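PDB 4K2M: NTD biosynthesis operon protein NtdA from Bacillus subtilis subsp. subtilis, which catalyses the reversible, pyridoxal phosphate-dependent transfer of an amino group from glutamate to 3-dehydro-glucose 6-phosphate, giving kanosamine 6-phosphate for antibiotic biosynthesis. Local coordinates for residues A[17-20]-A[21-25]; A[44-48]-A[49-53]; A[81-84]-A[85-89]; A[96-100]-A[101-105]. All coordinates share one frame; numbering follows the deposited sequence.

Contact 1 of 4, residues A[17-20]-A[21-25]; sequences MSLL and KHLKG
Leu19 and Leu23, one helical turn apart, form the tightly packed side of this contact. CG of Leu19 lies 3.7 Å from CD1 of Leu23, and CD1 of Leu19 comes equally near CG of Leu23, so the two branched ends interlock while their chains cross obliquely. Different first torsions allow this: CG of Leu19 stands trans to its backbone nitrogen (chi1 -174°) and leans forward along the helix, whereas CG of Leu23 lies trans to the carbonyl carbon (chi1 -69°) and leans back. The backbone bond is short here, Leu23 N donating to Leu19 O at 2.7 Å. The turn belongs to helix 13-24, the crossover helix of a small beta-alpha-beta unit in the N-terminal domain; Leu19 and Leu23 both pack on Leu32 of strand 32-34, while Leu20 and Leu23 meet Phe317 of helix 312-329. Leu20, itself buried, meets Lys24 more lightly: its CG and CD1 each lie 3.9 Å from Lys24 CE, and the extended lysine carries its ammonium on to a salt bridge with Asp324. Lys24 N reaches Leu20 O by a weak bond with an N-H...O angle of 134°. On the flank bearing Ser18 and His22, both partly exposed, the imidazole presents its edge to the backbone: CD2 of His22 lies 3.1 Å from Ser18 O and close to the ring plane, with Ser18 OG 3.7 Å from that same carbon. Lys21, exposed to solvent, trails its chain back past Met17 O.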
loop_
_atom_site.group_PDB
_atom_site.type_symbol
_atom_site.label_atom_id
_atom_site.label_comp_id
_atom_site.label_asym_id
_atom_site.label_seq_id
_atom_site.Cartn_x
_atom_site.Cartn_y
_atom_site.Cartn_z
ATOM N N MET A 17 -9.321 -23.754 -22.324
ATOM C CA MET A 17 -9.007 -24.231 -23.676
ATOM C C MET A 17 -10.099 -25.147 -24.178
ATOM O O MET A 17 -10.448 -25.125 -25.354
ATOM C CB MET A 17 -7.708 -25.026 -23.712
ATOM C CG MET A 17 -6.521 -24.241 -24.162
ATOM S SD MET A 17 -6.687 -23.512 -25.806
ATOM C CE MET A 17 -5.125 -22.661 -25.635
ATOM N N SER A 18 -10.605 -25.991 -23.290
ATOM C CA SER A 18 -11.707 -26.868 -23.655
ATOM C C SER A 18 -12.964 -26.048 -23.908
ATOM O O SER A 18 -13.691 -26.280 -24.886
ATOM C CB SER A 18 -11.953 -27.911 -22.563
ATOM O OG SER A 18 -12.974 -28.800 -22.976
ATOM N N LEU A 19 -13.213 -25.070 -23.038
ATOM C CA LEU A 19 -14.398 -24.215 -23.159
ATOM C C LEU A 19 -14.392 -23.460 -24.486
ATOM O O LEU A 19 -15.442 -23.251 -25.107
ATOM C CB LEU A 19 -14.462 -23.225 -21.982
ATOM C CG LEU A 19 -15.712 -22.346 -21.873
ATOM C CD1 LEU A 19 -17.000 -23.186 -21.809
ATOM C CD2 LEU A 19 -15.610 -21.422 -20.639
ATOM N N LEU A 20 -13.200 -23.062 -24.929
ATOM C CA LEU A 20 -13.038 -22.344 -26.194
ATOM C C LEU A 20 -13.542 -23.190 -27.358
ATOM O O LEU A 20 -14.303 -22.707 -28.208
ATOM C CB LEU A 20 -11.558 -21.988 -26.405
ATOM C CG LEU A 20 -11.236 -21.230 -27.697
ATOM C CD1 LEU A 20 -11.941 -19.891 -27.726
ATOM C CD2 LEU A 20 -9.727 -21.042 -27.883
ATOM N N LYS A 21 -13.118 -24.447 -27.401
ATOM C CA LYS A 21 -13.623 -25.350 -28.433
ATOM C C LYS A 21 -15.135 -25.482 -28.345
ATOM O O LYS A 21 -15.828 -25.484 -29.359
ATOM C CB LYS A 21 -12.949 -26.708 -28.314
ATOM C CG LYS A 21 -11.450 -26.620 -28.515
ATOM C CD LYS A 21 -10.757 -27.916 -28.142
ATOM C CE LYS A 21 -9.261 -27.690 -27.991
ATOM N NZ LYS A 21 -8.749 -28.275 -26.722
ATOM N N HIS A 22 -15.661 -25.571 -27.128
ATOM C CA HIS A 22 -17.097 -25.796 -26.976
ATOM C C HIS A 22 -17.953 -24.587 -27.302
ATOM O O HIS A 22 -19.047 -24.719 -27.857
ATOM C CB HIS A 22 -17.430 -26.336 -25.581
ATOM C CG HIS A 22 -17.128 -27.793 -25.424
ATOM N ND1 HIS A 22 -18.084 -28.771 -25.604
ATOM C CD2 HIS A 22 -15.973 -28.437 -25.134
ATOM C CE1 HIS A 22 -17.529 -29.959 -25.418
ATOM N NE2 HIS A 22 -16.252 -29.783 -25.134
ATOM N N LEU A 23 -17.462 -23.402 -26.966
ATOM C CA LEU A 23 -18.234 -22.192 -27.188
ATOM C C LEU A 23 -18.116 -21.753 -28.642
ATOM O O LEU A 23 -18.890 -20.911 -29.104
ATOM C CB LEU A 23 -17.815 -21.080 -26.215
ATOM C CG LEU A 23 -18.193 -21.324 -24.752
ATOM C CD1 LEU A 23 -17.844 -20.132 -23.861
ATOM C CD2 LEU A 23 -19.696 -21.674 -24.606
ATOM N N LYS A 24 -17.185 -22.361 -29.370
ATOM C CA LYS A 24 -17.114 -22.163 -30.814
ATOM C C LYS A 24 -18.119 -23.057 -31.533
ATOM O O LYS A 24 -18.467 -22.809 -32.690
ATOM C CB LYS A 24 -15.717 -22.472 -31.336
ATOM C CG LYS A 24 -14.693 -21.357 -31.124
ATOM C CD LYS A 24 -13.325 -21.819 -31.642
ATOM C CE LYS A 24 -12.270 -20.745 -31.470
ATOM N NZ LYS A 24 -10.947 -21.250 -31.946
ATOM N N GLY A 25 -18.597 -24.089 -30.842
ATOM C CA GLY A 25 -19.507 -25.056 -31.450
ATOM C C GLY A 25 -20.982 -24.706 -31.336
ATOM O O GLY A 25 -21.357 -23.755 -30.646
#

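Contact 2 of 4, residues A[44-48]-A[49-53]; sequences KQVLK and EKIDI
The end of helix 41-46 and the connection leading to helix 53-57, both in the N-terminal domain, meet in a local apolar contact across a type I beta turn running from Val46 to Glu49. Leu47 is the first residue to leave helical backbone angles, and Lys48 N still donates to Gln45 O. Past the turn the chain is extended, which brings Ile51 back toward the helix end with its CB directed at the preceding segment. Ile51 CD1 lies 3.9 Å from Val46 CG1, and Ile51 CG1 sits 4.0 Å from Leu47 CD2; in both pairs the side chains cross at about a right angle. CD1 and CG1 of Ile51 both border Val46 CG1, and CG1 also meets Leu47. That longer branch stands trans to the carbonyl carbon (chi1 -76°) and bends again at chi2, -45°, which places the terminal methyl, Ile51 CD1, 3.3 Å from Val46 O as well. No hydrogen bond joins the two segments; the side-chain contact between them is apolar. Around it, Leu47 packs on Leu23 of helix 13-24 and Val46 on Leu57, while Gln28 accepts the backbone N-H of Ile51. Asp52 is the N-cap of the next helix, its OD1 receiving the N-H of His55. Lys48, Glu49 and Lys50 are exposed on the subunit surface. The last of these curls forward over its neighbour: Lys50 NZ donates to Ile51 O at 3.0 Å from above the carbonyl plane, 56° out of it.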
loop_
_atom_site.group_PDB
_atom_site.type_symbol
_atom_site.label_atom_id
_atom_site.label_comp_id
_atom_site.label_asym_id
_atom_site.label_seq_id
_atom_site.Cartn_x
_atom_site.Cartn_y
_atom_site.Cartn_z
ATOM N N LYS A 44 -22.577 -17.013 -15.348
ATOM C CA LYS A 44 -23.928 -17.506 -15.043
ATOM C C LYS A 44 -25.026 -16.948 -15.944
ATOM O O LYS A 44 -25.830 -17.703 -16.504
ATOM C CB LYS A 44 -24.289 -17.216 -13.586
ATOM C CG LYS A 44 -23.598 -18.106 -12.563
ATOM C CD LYS A 44 -24.085 -17.756 -11.162
ATOM C CE LYS A 44 -24.017 -18.949 -10.220
ATOM N NZ LYS A 44 -25.377 -19.342 -9.739
ATOM N N GLN A 45 -25.075 -15.629 -16.077
ATOM C CA GLN A 45 -26.104 -15.010 -16.906
ATOM C C GLN A 45 -25.782 -15.247 -18.372
ATOM O O GLN A 45 -26.669 -15.519 -19.191
ATOM C CB GLN A 45 -26.191 -13.506 -16.628
ATOM C CG GLN A 45 -27.116 -12.742 -17.578
ATOM C CD GLN A 45 -28.587 -13.114 -17.417
ATOM O OE1 GLN A 45 -29.043 -13.453 -16.322
ATOM N NE2 GLN A 45 -29.336 -13.048 -18.514
ATOM N N VAL A 46 -24.492 -15.158 -18.686
ATOM C CA VAL A 46 -24.024 -15.220 -20.060
ATOM C C VAL A 46 -24.355 -16.576 -20.678
ATOM O O VAL A 46 -24.849 -16.655 -21.801
ATOM C CB VAL A 46 -22.499 -14.934 -20.123
ATOM C CG1 VAL A 46 -21.912 -15.398 -21.433
ATOM C CG2 VAL A 46 -22.227 -13.442 -19.911
ATOM N N LEU A 47 -24.112 -17.642 -19.921
ATOM C CA LEU A 47 -24.281 -18.996 -20.435
ATOM C C LEU A 47 -25.712 -19.517 -20.358
ATOM O O LEU A 47 -25.958 -20.697 -20.611
ATOM C CB LEU A 47 -23.339 -19.957 -19.706
ATOM C CG LEU A 47 -21.873 -19.725 -20.041
ATOM C CD1 LEU A 47 -20.994 -20.738 -19.340
ATOM C CD2 LEU A 47 -21.674 -19.798 -21.554
ATOM N N LYS A 48 -26.653 -18.649 -20.005
ATOM C CA LYS A 48 -28.053 -19.066 -19.950
ATOM C C LYS A 48 -28.530 -19.456 -21.345
ATOM O O LYS A 48 -29.406 -20.312 -21.502
ATOM C CB LYS A 48 -28.939 -17.958 -19.373
ATOM C CG LYS A 48 -29.002 -17.935 -17.842
ATOM C CD LYS A 48 -29.941 -16.844 -17.351
ATOM C CE LYS A 48 -30.239 -17.005 -15.867
ATOM N NZ LYS A 48 -29.001 -16.967 -15.039
ATOM N N GLU A 49 -27.939 -18.828 -22.357
ATOM C CA GLU A 49 -28.303 -19.110 -23.738
ATOM C C GLU A 49 -27.072 -19.492 -24.535
ATOM O O GLU A 49 -25.947 -19.235 -24.115
ATOM C CB GLU A 49 -28.982 -17.899 -24.383
ATOM C CG GLU A 49 -30.221 -17.382 -23.646
ATOM C CD GLU A 49 -31.411 -18.331 -23.730
ATOM O OE1 GLU A 49 -31.331 -19.339 -24.469
ATOM O OE2 GLU A 49 -32.428 -18.066 -23.054
ATOM N N LYS A 50 -27.290 -20.119 -25.681
ATOM C CA LYS A 50 -26.213 -20.443 -26.607
ATOM C C LYS A 50 -25.490 -19.156 -27.011
ATOM O O LYS A 50 -26.133 -18.144 -27.288
ATOM C CB LYS A 50 -26.812 -21.149 -27.828
ATOM C CG LYS A 50 -26.142 -20.847 -29.138
ATOM C CD LYS A 50 -25.535 -22.095 -29.682
ATOM C CE LYS A 50 -24.893 -21.856 -31.038
ATOM N NZ LYS A 50 -23.771 -20.885 -30.948
ATOM N N ILE A 51 -24.159 -19.205 -27.011
ATOM C CA ILE A 51 -23.301 -18.037 -27.212
ATOM C C ILE A 51 -22.693 -18.010 -28.614
ATOM O O ILE A 51 -22.228 -19.035 -29.100
ATOM C CB ILE A 51 -22.139 -18.061 -26.169
ATOM C CG1 ILE A 51 -22.657 -17.638 -24.795
ATOM C CG2 ILE A 51 -20.961 -17.193 -26.608
ATOM C CD1 ILE A 51 -23.544 -16.422 -24.839
ATOM N N ASP A 52 -22.711 -16.848 -29.272
ATOM C CA ASP A 52 -21.825 -16.625 -30.416
ATOM C C ASP A 52 -20.745 -15.714 -29.863
ATOM O O ASP A 52 -21.053 -14.597 -29.461
ATOM C CB ASP A 52 -22.541 -15.893 -31.553
ATOM C CG ASP A 52 -21.593 -15.554 -32.706
ATOM O OD1 ASP A 52 -21.123 -14.391 -32.795
ATOM O OD2 ASP A 52 -21.295 -16.465 -33.512
ATOM N N ILE A 53 -19.511 -16.195 -29.784
ATOM C CA ILE A 53 -18.502 -15.441 -29.035
ATOM C C ILE A 53 -18.319 -14.047 -29.593
ATOM O O ILE A 53 -18.329 -13.071 -28.828
ATOM C CB ILE A 53 -17.153 -16.152 -28.971
ATOM C CG1 ILE A 53 -17.280 -17.419 -28.139
ATOM C CG2 ILE A 53 -16.072 -15.225 -28.313
ATOM C CD1 ILE A 53 -16.157 -18.395 -28.384
#

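Contact 3 of 4, residues A[81-84]-A[85-89]; sequences DEVE and DILNT
Different first torsions bring Val83 and Leu87 alongside each other: CG1 of Val83 is trans to its own nitrogen (chi1 171°), and CG of Leu87 is trans to its carbonyl carbon (chi1 -73°). The methyls meet at 3.9 Å, Val83 CG1 to Leu87 CD1, with the two side chains pointing the same way. Glu84 and Asn88 repeat this pairing on a polar face. The extended glutamate approaches through its stem, Glu84 CG lying 3.9 Å from Asn88 ND2, and the carboxylate and amide planes are 61° apart. A water bridges the Glu84 backbone O and Asn88 OD1: it donates to Glu84 O at 3.2 Å and, more weakly, to Asn88 OD1. Glu84 O thereby accepts twice, the second donor being Asn88 N at 3.0 Å. Beneath the side chains, four successive i to i+4 bonds define a regular alpha-helix; the shortest runs from Ile86 N to Glu82 O, 2.8 Å, and that from Leu87 N to Val83 O is nearly straight. Ile86 lays its longer branch against the same Glu82 oxygen, with Ile86 CG1 at 3.2 Å from Glu82 O. The carboxylates of Glu82 and Asp85 have partners on other parts of the chain: Glu82 forms a salt bridge with Arg308 and also accepts from the backbone N of Thr79, and Asp85 OD2 is held by both Arg42 and the hydroxyl of Tyr311. Helix 80-93 is thus set against helix 299-308, where Ile86 touches Ile304, while Val83, Ile86 and Leu87 pack on Leu94 of the second subunit.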
loop_
_atom_site.group_PDB
_atom_site.type_symbol
_atom_site.label_atom_id
_atom_site.label_comp_id
_atom_site.label_asym_id
_atom_site.label_seq_id
_atom_site.Cartn_x
_atom_site.Cartn_y
_atom_site.Cartn_z
ATOM N N ASP A 81 -20.320 -1.936 -15.602
ATOM C CA ASP A 81 -20.931 -2.833 -14.623
ATOM C C ASP A 81 -20.063 -2.985 -13.366
ATOM O O ASP A 81 -20.569 -3.047 -12.241
ATOM C CB ASP A 81 -21.249 -4.198 -15.239
ATOM C CG ASP A 81 -22.506 -4.173 -16.117
ATOM O OD1 ASP A 81 -23.209 -3.134 -16.144
ATOM O OD2 ASP A 81 -22.789 -5.204 -16.766
ATOM N N GLU A 82 -18.753 -3.027 -13.553
ATOM C CA GLU A 82 -17.859 -3.106 -12.399
ATOM C C GLU A 82 -17.973 -1.846 -11.563
ATOM O O GLU A 82 -18.044 -1.914 -10.328
ATOM C CB GLU A 82 -16.410 -3.320 -12.845
ATOM C CG GLU A 82 -16.128 -4.714 -13.375
ATOM C CD GLU A 82 -14.740 -4.828 -13.966
ATOM O OE1 GLU A 82 -14.583 -4.521 -15.168
ATOM O OE2 GLU A 82 -13.815 -5.230 -13.229
ATOM N N VAL A 83 -18.013 -0.693 -12.227
ATOM C CA VAL A 83 -18.090 0.584 -11.521
ATOM C C VAL A 83 -19.352 0.618 -10.679
ATOM O O VAL A 83 -19.328 1.045 -9.521
ATOM C CB VAL A 83 -18.031 1.790 -12.481
ATOM C CG1 VAL A 83 -18.344 3.090 -11.742
ATOM C CG2 VAL A 83 -16.646 1.889 -13.115
ATOM N N GLU A 84 -20.455 0.140 -11.250
ATOM C CA GLU A 84 -21.713 0.086 -10.515
ATOM C C GLU A 84 -21.621 -0.835 -9.291
ATOM O O GLU A 84 -22.033 -0.448 -8.188
ATOM C CB GLU A 84 -22.858 -0.345 -11.448
ATOM C CG GLU A 84 -24.209 -0.461 -10.762
ATOM C CD GLU A 84 -25.352 -0.600 -11.758
ATOM O OE1 GLU A 84 -25.079 -0.610 -12.977
ATOM O OE2 GLU A 84 -26.520 -0.689 -11.322
ATOM N N ASP A 85 -21.068 -2.035 -9.476
ATOM C CA ASP A 85 -20.874 -2.976 -8.375
ATOM C C ASP A 85 -20.005 -2.372 -7.277
ATOM O O ASP A 85 -20.270 -2.571 -6.091
ATOM C CB ASP A 85 -20.205 -4.267 -8.860
ATOM C CG ASP A 85 -21.129 -5.131 -9.700
ATOM O OD1 ASP A 85 -22.353 -4.888 -9.687
ATOM O OD2 ASP A 85 -20.626 -6.064 -10.363
ATOM N N ILE A 86 -18.945 -1.675 -7.680
ATOM C CA ILE A 86 -17.986 -1.122 -6.716
ATOM C C ILE A 86 -18.608 0.020 -5.921
ATOM O O ILE A 86 -18.474 0.084 -4.700
ATOM C CB ILE A 86 -16.687 -0.670 -7.418
ATOM C CG1 ILE A 86 -15.921 -1.889 -7.952
ATOM C CG2 ILE A 86 -15.805 0.135 -6.476
ATOM C CD1 ILE A 86 -14.916 -1.529 -9.060
ATOM N N LEU A 87 -19.310 0.913 -6.604
ATOM C CA LEU A 87 -20.008 1.997 -5.915
ATOM C C LEU A 87 -21.026 1.450 -4.919
ATOM O O LEU A 87 -21.208 2.016 -3.837
ATOM C CB LEU A 87 -20.681 2.932 -6.913
ATOM C CG LEU A 87 -19.736 3.834 -7.693
ATOM C CD1 LEU A 87 -20.479 4.544 -8.825
ATOM C CD2 LEU A 87 -19.099 4.867 -6.765
ATOM N N ASN A 88 -21.684 0.357 -5.290
ATOM C CA ASN A 88 -22.635 -0.318 -4.408
ATOM C C ASN A 88 -22.000 -0.864 -3.131
ATOM O O ASN A 88 -22.533 -0.669 -2.037
ATOM C CB ASN A 88 -23.361 -1.454 -5.144
ATOM C CG ASN A 88 -24.510 -0.954 -5.997
ATOM O OD1 ASN A 88 -25.099 0.086 -5.706
ATOM N ND2 ASN A 88 -24.831 -1.690 -7.061
ATOM N N THR A 89 -20.873 -1.558 -3.268
ATOM C CA THR A 89 -20.212 -2.117 -2.092
ATOM C C THR A 89 -19.601 -1.013 -1.215
ATOM O O THR A 89 -19.615 -1.112 0.013
ATOM C CB THR A 89 -19.170 -3.230 -2.439
ATOM O OG1 THR A 89 -18.958 -4.064 -1.290
ATOM C CG2 THR A 89 -17.832 -2.640 -2.875
HETATM O O HOH W 1 -24.204 1.864 -8.004
#

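Contact 4 of 4, residues A[96-100]-A[101-105]; sequences TGKFT and SGPYL. With O1G (3-deoxy-3-[(E)-({3-hydroxy-2-methyl-5-[(phosphonooxy)methyl]pyridin-4-yl}methylidene)amino]-6-O-phosphono-alpha-D-gluco pyranose), chain I.
In the substrate pocket, at the turn leading to helix 103-116, two consecutive residues bind the 6-phosphate of the sugar, not the cofactor phosphate, through their hydroxyls. Thr100 OG1 donates to OP6 of the kanosamine 6-phosphate adduct at 2.5 Å, a very short bond, and Ser101 OG donates to OP8 of that phosphate at 3.0 Å. Each hydroxyl sits between its backbone nitrogen and carbonyl carbon (chi1 53° and 55°), and in this way both reach separate oxygens of one phosphate. Ser101 has a second deposited conformer, so its grip may be partial. Behind the hydroxyls the loop folds back on itself. Lys98 CB rests 3.6 Å from Ser101 O, and Lys98 CD meets CD of Pro103 at 3.9 Å, the lysine chain crossing the proline ring at about a right angle. Leu105 CD1 closes on Thr100 O from the first turn of the helix, at 3.7 Å. Earlier in the loop Thr96 OG1 accepts from Lys98 N at 3.1 Å, an ST turn, and Gly97 C stands over the centre of one face of the Phe99 ring. Tyr248 of the second subunit packs on Thr100 and Ser101, and its hydroxyl, like those of Tyr276 of this chain and Tyr381 of the second subunit, is hydrogen-bonded to the adduct. An active site completed by both subunits is characteristic of homodimeric enzymes of the aspartate aminotransferase fold.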
loop_
_atom_site.group_PDB
_atom_site.type_symbol
_atom_site.label_atom_id
_atom_site.label_comp_id
_atom_site.label_asym_id
_atom_site.label_seq_id
_atom_site.Cartn_x
_atom_site.Cartn_y
_atom_site.Cartn_z
ATOM N N THR A 96 -18.812 2.001 7.575
ATOM C CA THR A 96 -18.273 1.130 8.626
ATOM C C THR A 96 -17.010 1.706 9.223
ATOM O O THR A 96 -16.637 1.361 10.353
ATOM C CB THR A 96 -17.939 -0.293 8.136
ATOM O OG1 THR A 96 -16.794 -0.258 7.267
ATOM C CG2 THR A 96 -19.133 -0.922 7.431
ATOM N N GLY A 97 -16.320 2.548 8.459
ATOM C CA GLY A 97 -15.078 3.125 8.933
ATOM C C GLY A 97 -13.903 2.164 8.875
ATOM O O GLY A 97 -12.796 2.520 9.289
ATOM N N LYS A 98 -14.116 0.954 8.361
ATOM C CA LYS A 98 -13.039 -0.048 8.361
ATOM C C LYS A 98 -12.409 -0.123 6.987
ATOM O O LYS A 98 -12.999 -0.690 6.066
ATOM C CB LYS A 98 -13.581 -1.421 8.766
ATOM C CG LYS A 98 -14.143 -1.445 10.172
ATOM C CD LYS A 98 -14.708 -2.804 10.510
ATOM C CE LYS A 98 -15.368 -2.778 11.881
ATOM N NZ LYS A 98 -15.064 -4.006 12.663
ATOM N N PHE A 99 -11.207 0.432 6.851
ATOM C CA PHE A 99 -10.607 0.591 5.528
ATOM C C PHE A 99 -9.288 -0.134 5.414
ATOM O O PHE A 99 -8.883 -0.517 4.328
ATOM C CB PHE A 99 -10.401 2.075 5.232
ATOM C CG PHE A 99 -11.648 2.886 5.408
ATOM C CD1 PHE A 99 -12.859 2.408 4.920
ATOM C CD2 PHE A 99 -11.622 4.087 6.103
ATOM C CE1 PHE A 99 -14.037 3.130 5.092
ATOM C CE2 PHE A 99 -12.793 4.838 6.273
ATOM C CZ PHE A 99 -14.008 4.356 5.770
ATOM N N THR A 100 -8.627 -0.306 6.549
ATOM C CA THR A 100 -7.353 -1.014 6.598
ATOM C C THR A 100 -7.638 -2.413 7.121
ATOM O O THR A 100 -7.815 -3.357 6.339
ATOM C CB THR A 100 -6.294 -0.232 7.414
ATOM O OG1 THR A 100 -6.822 0.090 8.707
ATOM C CG2 THR A 100 -5.910 1.063 6.685
ATOM N N SER A 101 -7.686 -2.580 8.433
ATOM C CA SER A 101 -8.136 -3.862 8.960
ATOM C C SER A 101 -9.653 -3.950 8.786
ATOM O O SER A 101 -10.349 -2.927 8.776
ATOM C CB SER A 101 -7.770 -4.003 10.434
ATOM O OG SER A 101 -8.281 -2.916 11.169
ATOM N N GLY A 102 -10.164 -5.165 8.632
ATOM C CA GLY A 102 -11.595 -5.372 8.484
ATOM C C GLY A 102 -11.995 -6.746 8.006
ATOM O O GLY A 102 -11.150 -7.556 7.624
ATOM N N PRO A 103 -13.305 -7.016 8.005
ATOM C CA PRO A 103 -13.835 -8.356 7.721
ATOM C C PRO A 103 -13.714 -8.812 6.272
ATOM O O PRO A 103 -13.686 -10.022 6.043
ATOM C CB PRO A 103 -15.318 -8.234 8.102
ATOM C CG PRO A 103 -15.619 -6.759 7.925
ATOM C CD PRO A 103 -14.369 -6.065 8.380
ATOM N N TYR A 104 -13.662 -7.889 5.314
ATOM C CA TYR A 104 -13.564 -8.279 3.911
ATOM C C TYR A 104 -12.212 -8.919 3.589
ATOM O O TYR A 104 -12.121 -9.769 2.702
ATOM C CB TYR A 104 -13.848 -7.096 2.986
ATOM C CG TYR A 104 -15.280 -6.598 3.026
ATOM C CD1 TYR A 104 -16.252 -7.175 2.231
ATOM C CD2 TYR A 104 -15.649 -5.534 3.848
ATOM C CE1 TYR A 104 -17.556 -6.721 2.248
ATOM C CE2 TYR A 104 -16.949 -5.081 3.881
ATOM C CZ TYR A 104 -17.901 -5.678 3.077
ATOM O OH TYR A 104 -19.202 -5.219 3.098
ATOM N N LEU A 105 -11.166 -8.524 4.319
ATOM C CA LEU A 105 -9.847 -9.137 4.176
ATOM C C LEU A 105 -9.904 -10.655 4.301
ATOM O O LEU A 105 -9.474 -11.366 3.398
ATOM C CB LEU A 105 -8.859 -8.570 5.210
ATOM C CG LEU A 105 -8.020 -7.390 4.755
ATOM C CD1 LEU A 105 -7.093 -6.932 5.891
ATOM C CD2 LEU A 105 -7.226 -7.783 3.505
HETATM P P O1G I . 1.216 4.016 9.151
HETATM C C3A O1G I . 2.344 6.169 14.419
HETATM O O3 O1G I . 1.342 6.303 15.323
HETATM C C1 O1G I . -2.455 2.245 15.658
HETATM N "N1'" O1G I . 4.536 6.622 13.671
HETATM C C2 O1G I . -1.276 3.210 15.509
HETATM O O2 O1G I . -1.482 4.252 16.524
HETATM C C9A O1G I . 3.579 6.786 14.601
HETATM C C2A O1G I . 3.874 7.646 15.823
HETATM C C3 O1G I . -1.204 3.841 14.113
HETATM N "N3'" O1G I . 0.114 4.491 14.112
HETATM O O1 O1G I . -3.687 2.970 15.611
HETATM C C4 O1G I . -1.370 2.789 12.992
HETATM O O4 O1G I . -1.703 3.643 11.876
HETATM C C4A O1G I . 2.108 5.398 13.284
HETATM C C4B O1G I . 0.818 4.720 13.067
HETATM C C5 O1G I . -2.609 1.951 13.299
HETATM O O5 O1G I . -2.488 1.295 14.572
HETATM C C5A O1G I . 3.112 5.254 12.342
HETATM C C5T O1G I . 3.032 4.441 11.043
HETATM C C6 O1G I . -2.819 0.799 12.356
HETATM C C6A O1G I . 4.328 5.883 12.557
HETATM O OP1 O1G I . 2.242 3.125 8.492
HETATM O OP2 O1G I . 0.589 4.970 8.179
HETATM O OP3 O1G I . 0.200 3.172 9.951
HETATM O OP4 O1G I . 1.979 5.007 10.210
HETATM O O6 O1G I . -3.971 0.054 12.519
HETATM P "P'" O1G I . -4.654 -0.636 11.234
HETATM O OP6 O1G I . -4.861 0.481 10.224
HETATM O OP7 O1G I . -3.704 -1.723 10.772
HETATM O OP8 O1G I . -5.964 -1.168 11.805
#

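Overall arrangement
Contacts 1 and 2, with centres 12 Å apart, touch within the N-terminal domain: Leu23 CD2 lies 4.1 Å from Leu47 CD2, and Leu23 O is 3.8 Å from Ile53 CD1. Contacts 3 and 4 belong to the aminotransferase part; their centres are 18 Å apart, their nearest atoms about 5 Å, and both face the second subunit. Contact 2 approaches contact 3 to about 9 Å between nearest atoms without touching it. Contact 4 alone binds the adduct, whereas in contact 3 the side chain of Glu82 is about 9 Å from that of Pro247, a substrate-binding residue. Contact 1 remains about 26 Å from contact 4 at their nearest atoms.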